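PDB 6VVR: tautomerase from Bordetella trematum, which belongs to the tautomerase superfamily and assembles as a trimer of chains that each carry two beta-alpha-beta units. Local coordinates for residues G10-P13 with A14-T17; G32-L35 with A36-R39. One frame throughout, in Å; residues are numbered along the deposited sequence.

Contact 1. Residues G10-P13 with A14-T17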
ATOM      1  N   GLY A  10     -17.636 -11.446   1.226  1.00 31.91           N
ATOM      2  CA  GLY A  10     -18.616 -12.263   1.913  1.00 34.73           C
ATOM      3  C   GLY A  10     -19.202 -11.663   3.166  1.00 32.77           C
ATOM      4  O   GLY A  10     -20.196 -12.202   3.676  1.00 36.27           O
ATOM      5  N   HIS A  11     -18.644 -10.586   3.704  1.00 27.53           N
ATOM      6  CA  HIS A  11     -19.221  -9.959   4.882  1.00 28.35           C
ATOM      7  C   HIS A  11     -20.274  -8.942   4.454  1.00 29.49           C
ATOM      8  O   HIS A  11     -20.210  -8.389   3.353  1.00 30.53           O
ATOM      9  CB  HIS A  11     -18.132  -9.299   5.730  1.00 27.49           C
ATOM     10  CG  HIS A  11     -17.118 -10.269   6.259  1.00 30.82           C
ATOM     11  ND1 HIS A  11     -17.319 -11.003   7.408  1.00 31.69           N
ATOM     12  CD2 HIS A  11     -15.902 -10.636   5.786  1.00 31.23           C
ATOM     13  CE1 HIS A  11     -16.266 -11.773   7.627  1.00 31.84           C
ATOM     14  NE2 HIS A  11     -15.393 -11.570   6.657  1.00 29.85           N
ATOM     15  N   THR A  12     -21.262  -8.718   5.325  1.00 28.21           N
ATOM     16  CA  THR A  12     -22.342  -7.814   4.946  1.00 31.23           C
ATOM     17  C   THR A  12     -21.897  -6.359   5.044  1.00 30.58           C
ATOM     18  O   THR A  12     -20.980  -6.030   5.805  1.00 28.89           O
ATOM     19  CB  THR A  12     -23.569  -8.011   5.836  1.00 28.72           C
ATOM     20  OG1 THR A  12     -23.217  -7.723   7.196  1.00 31.12           O
ATOM     21  CG2 THR A  12     -24.124  -9.431   5.716  1.00 31.98           C
ATOM     22  N   PRO A  13     -22.549  -5.468   4.287  1.00 31.89           N
ATOM     23  CA  PRO A  13     -22.281  -4.028   4.449  1.00 34.51           C
ATOM     24  C   PRO A  13     -22.364  -3.558   5.888  1.00 31.99           C
ATOM     25  O   PRO A  13     -21.559  -2.716   6.308  1.00 31.89           O
ATOM     26  CB  PRO A  13     -23.365  -3.382   3.579  1.00 34.13           C
ATOM     27  CG  PRO A  13     -23.624  -4.382   2.505  1.00 32.97           C
ATOM     28  CD  PRO A  13     -23.407  -5.746   3.120  1.00 30.72           C
ATOM     29  N   ALA A  14     -23.328  -4.074   6.659  1.00 31.15           N
ATOM     30  CA  ALA A  14     -23.428  -3.702   8.066  1.00 32.89           C
ATOM     31  C   ALA A  14     -22.225  -4.198   8.858  1.00 29.52           C
ATOM     32  O   ALA A  14     -21.716  -3.493   9.739  1.00 29.30           O
ATOM     33  CB  ALA A  14     -24.722  -4.250   8.664  1.00 36.68           C
ATOM     34  N   ALA A  15     -21.761  -5.411   8.563  1.00 28.48           N
ATOM     35  CA  ALA A  15     -20.572  -5.925   9.231  1.00 26.46           C
ATOM     36  C   ALA A  15     -19.341  -5.106   8.860  1.00 27.62           C
ATOM     37  O   ALA A  15     -18.498  -4.808   9.718  1.00 27.04           O
ATOM     38  CB  ALA A  15     -20.372  -7.397   8.867  1.00 30.37           C
ATOM     39  N   LYS A  16     -19.232  -4.718   7.586  1.00 28.92           N
ATOM     40  CA  LYS A  16     -18.094  -3.920   7.145  1.00 28.79           C
ATOM     41  C   LYS A  16     -18.152  -2.504   7.715  1.00 28.54           C
ATOM     42  O   LYS A  16     -17.111  -1.920   8.056  1.00 25.27           O
ATOM     43  CB  LYS A  16     -18.044  -3.915   5.613  1.00 26.83           C
ATOM     44  CG  LYS A  16     -17.646  -5.281   5.010  1.00 27.64           C
ATOM     45  CD  LYS A  16     -17.453  -5.226   3.499  1.00 33.24           C
ATOM     46  CE  LYS A  16     -18.773  -5.054   2.760  1.00 38.48           C
ATOM     47  NZ  LYS A  16     -18.548  -4.890   1.280  1.00 39.27           N
ATOM     48  N   THR A  17     -19.357  -1.936   7.834  1.00 26.61           N
ATOM     49  CA  THR A  17     -19.519  -0.657   8.525  1.00 30.45           C
ATOM     50  C   THR A  17     -18.989  -0.725   9.948  1.00 29.64           C
ATOM     51  O   THR A  17     -18.246   0.163  10.391  1.00 26.07           O
ATOM     52  CB  THR A  17     -20.994  -0.256   8.550  1.00 27.20           C
ATOM     53  OG1 THR A  17     -21.430   0.031   7.222  1.00 30.31           O
ATOM     54  CG2 THR A  17     -21.205   0.960   9.434  1.00 32.74           C
TER

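Contact 2. Residues G32-L35 with A36-R39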
ATOM      1  N   GLY A  32      -4.125   7.045  21.372  1.00 26.43           N
ATOM      2  CA  GLY A  32      -4.535   8.402  21.681  1.00 30.44           C
ATOM      3  C   GLY A  32      -4.430   9.375  20.527  1.00 32.57           C
ATOM      4  O   GLY A  32      -4.259  10.578  20.757  1.00 29.29           O
ATOM      5  N   ALA A  33      -4.505   8.890  19.287  1.00 30.48           N
ATOM      6  CA  ALA A  33      -4.473   9.785  18.146  1.00 28.21           C
ATOM      7  C   ALA A  33      -5.745  10.630  18.117  1.00 26.41           C
ATOM      8  O   ALA A  33      -6.820  10.145  18.470  1.00 28.04           O
ATOM      9  CB  ALA A  33      -4.347   8.993  16.844  1.00 28.39           C
ATOM     10  N   PRO A  34      -5.648  11.895  17.709  1.00 29.22           N
ATOM     11  CA  PRO A  34      -6.866  12.695  17.531  1.00 30.44           C
ATOM     12  C   PRO A  34      -7.764  12.048  16.491  1.00 30.51           C
ATOM     13  O   PRO A  34      -7.298  11.599  15.442  1.00 27.94           O
ATOM     14  CB  PRO A  34      -6.343  14.055  17.051  1.00 31.37           C
ATOM     15  CG  PRO A  34      -4.870  14.049  17.329  1.00 34.99           C
ATOM     16  CD  PRO A  34      -4.448  12.613  17.255  1.00 33.29           C
ATOM     17  N   LEU A  35      -9.061  11.991  16.804  1.00 29.54           N
ATOM     18  CA  LEU A  35     -10.023  11.382  15.894  1.00 30.24           C
ATOM     19  C   LEU A  35      -9.903  11.946  14.481  1.00 29.13           C
ATOM     20  O   LEU A  35     -10.028  11.207  13.496  1.00 25.15           O
ATOM     21  CB  LEU A  35     -11.434  11.584  16.433  1.00 28.69           C
ATOM     22  CG  LEU A  35     -12.537  11.044  15.543  1.00 30.21           C
ATOM     23  CD1 LEU A  35     -12.415   9.530  15.491  1.00 26.80           C
ATOM     24  CD2 LEU A  35     -13.891  11.476  16.072  1.00 29.06           C
ATOM     25  N   ALA A  36      -9.626  13.247  14.363  1.00 29.21           N
ATOM     26  CA  ALA A  36      -9.544  13.880  13.052  1.00 29.95           C
ATOM     27  C   ALA A  36      -8.377  13.365  12.210  1.00 27.52           C
ATOM     28  O   ALA A  36      -8.377  13.572  10.990  1.00 27.08           O
ATOM     29  CB  ALA A  36      -9.438  15.399  13.216  1.00 30.83           C
ATOM     30  N   SER A  37      -7.387  12.708  12.815  1.00 26.47           N
ATOM     31  CA  SER A  37      -6.258  12.200  12.052  1.00 26.59           C
ATOM     32  C   SER A  37      -6.455  10.766  11.586  1.00 24.67           C
ATOM     33  O   SER A  37      -5.553  10.216  10.941  1.00 24.34           O
ATOM     34  CB  SER A  37      -4.969  12.265  12.875  1.00 30.21           C
ATOM     35  OG  SER A  37      -5.010  11.350  13.957  1.00 26.94           O
ATOM     36  N   VAL A  38      -7.593  10.143  11.899  1.00 23.50           N
ATOM     37  CA  VAL A  38      -7.798   8.710  11.683  1.00 23.60           C
ATOM     38  C   VAL A  38      -8.677   8.513  10.454  1.00 25.18           C
ATOM     39  O   VAL A  38      -9.822   8.981  10.416  1.00 24.61           O
ATOM     40  CB  VAL A  38      -8.436   8.035  12.911  1.00 24.59           C
ATOM     41  CG1 VAL A  38      -8.686   6.557  12.640  1.00 22.92           C
ATOM     42  CG2 VAL A  38      -7.573   8.221  14.163  1.00 24.74           C
ATOM     43  N   ARG A  39      -8.152   7.803   9.449  1.00 20.71           N
ATOM     44  CA  ARG A  39      -8.899   7.450   8.247  1.00 21.98           C
ATOM     45  C   ARG A  39      -8.690   5.974   7.953  1.00 21.93           C
ATOM     46  O   ARG A  39      -7.626   5.422   8.236  1.00 21.20           O
ATOM     47  CB  ARG A  39      -8.452   8.268   7.032  1.00 22.37           C
ATOM     48  CG  ARG A  39      -8.304   9.737   7.320  1.00 26.92           C
ATOM     49  CD  ARG A  39      -8.055  10.559   6.065  1.00 22.34           C
ATOM     50  NE  ARG A  39      -8.376  11.948   6.364  1.00 25.62           N
ATOM     51  CZ  ARG A  39      -8.835  12.823   5.480  1.00 28.68           C
ATOM     52  NH1 ARG A  39      -9.008  12.465   4.217  1.00 24.84           N
ATOM     53  NH2 ARG A  39      -9.136  14.058   5.875  1.00 25.75           N
TER

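Contact 1. Residues G10-P13 with A14-T17
Thr12 N-caps helix 13-31 by accepting a hydrogen bond from Ala15 N at its OG1, 3.1 Å away with an N-H...O angle of 154°. A chi1 of 61° sets OG1 between the backbone N and the carbonyl carbon of Thr12, turned toward the first turn of the helix, and brings it to 3.3 Å from Ala15 CB. The close-packed part is the backbone of this first turn around Thr12 O. That oxygen receives Lys16 N at 2.8 Å, and the aliphatic part of Lys16 runs back past the same carbonyl, with CG 3.5 Å from Thr12 O. On this Lys16 face the CB of His11 meets Lys16 CG at 4.1 Å, while its imidazole leads away. Further along, Lys16 CE comes within 3.7 Å of His11 O after a bend at chi3, and its NZ forms a salt bridge with Glu44 of strand 39-45. The solvent side is looser: Thr12, the ring of Pro13 and the methyl of Ala14 are all exposed. One residue on from Thr12 O, Pro13 O accepts Thr17 N at 2.8 Å, and Thr17 OG1 lies 2.9 Å from this same Pro13 oxygen.

Contact 2. Residues G32-L35 with A36-R39
Ser37 closes a short 3-10 turn onto Pro34 in the connection between helix 13-31 and strand 39-45. Three hydrogen bonds close the turn. Pro34 O accepts two from the same residue: Ser37 OG donates at 2.7 Å, in the carbonyl plane and on a lone pair, whereas Ser37 N, at 2.9 Å, approaches from 49° out of that plane. With chi1 at 68°, the hydroxyl sits between the backbone N and the carbonyl carbon of its own residue, which allows side chain and main chain to grip one oxygen together and limits the rotation of the hydroxymethyl group. The next bond repeats the i to i+3 spacing: Val38 N donates to Leu35 O at 3.1 Å.

Van der Waals packing fills in around these bonds. Ser37 OG also rests against carbon, 3.6 Å from Pro34 CD and 3.8 Å from Ala33 CB. The Val38 branch beside the backbone N, CG2, reaches back to 3.6 Å from Pro34 O. Its apolar partner is Ala33 CB, 4.3 Å from Val38 CG2, so two buried residues meet across the turn. Pro34 and Ala36 are exposed.

Leu35 and Val38 both pack on helix 13-31, sharing Ser24; Leu35 also touches Val28 and Gly54 of the second subunit, while Ala33, Ser37 and Val38 touch Pro1 at the chain start. Arg39 then enters strand 39-45, bonding through its backbone to Pro1 and Leu3 and pairing in an antiparallel ladder with a strand of the second subunit.

Contacts 1 and 2 come in series along the chain and lie at the two ends of helix 13-31: residues 10-17 lead from strand 2-8 into its first turn, and residues 32-39 lead from its last turn into strand 39-45. Their centres are 23 Å apart and their nearest atoms about 11 Å, so they do not touch. Together they are the two connections of a right-handed beta-alpha-beta crossover, since strands 2-8 and 39-45 are parallel neighbours in the four-stranded sheet. Both also approach the second subunit, contact 1 through Lys16 packing on Asp49 of that chain and contact 2 through Leu35 and Arg39, which places this crossover beside a trimer interface.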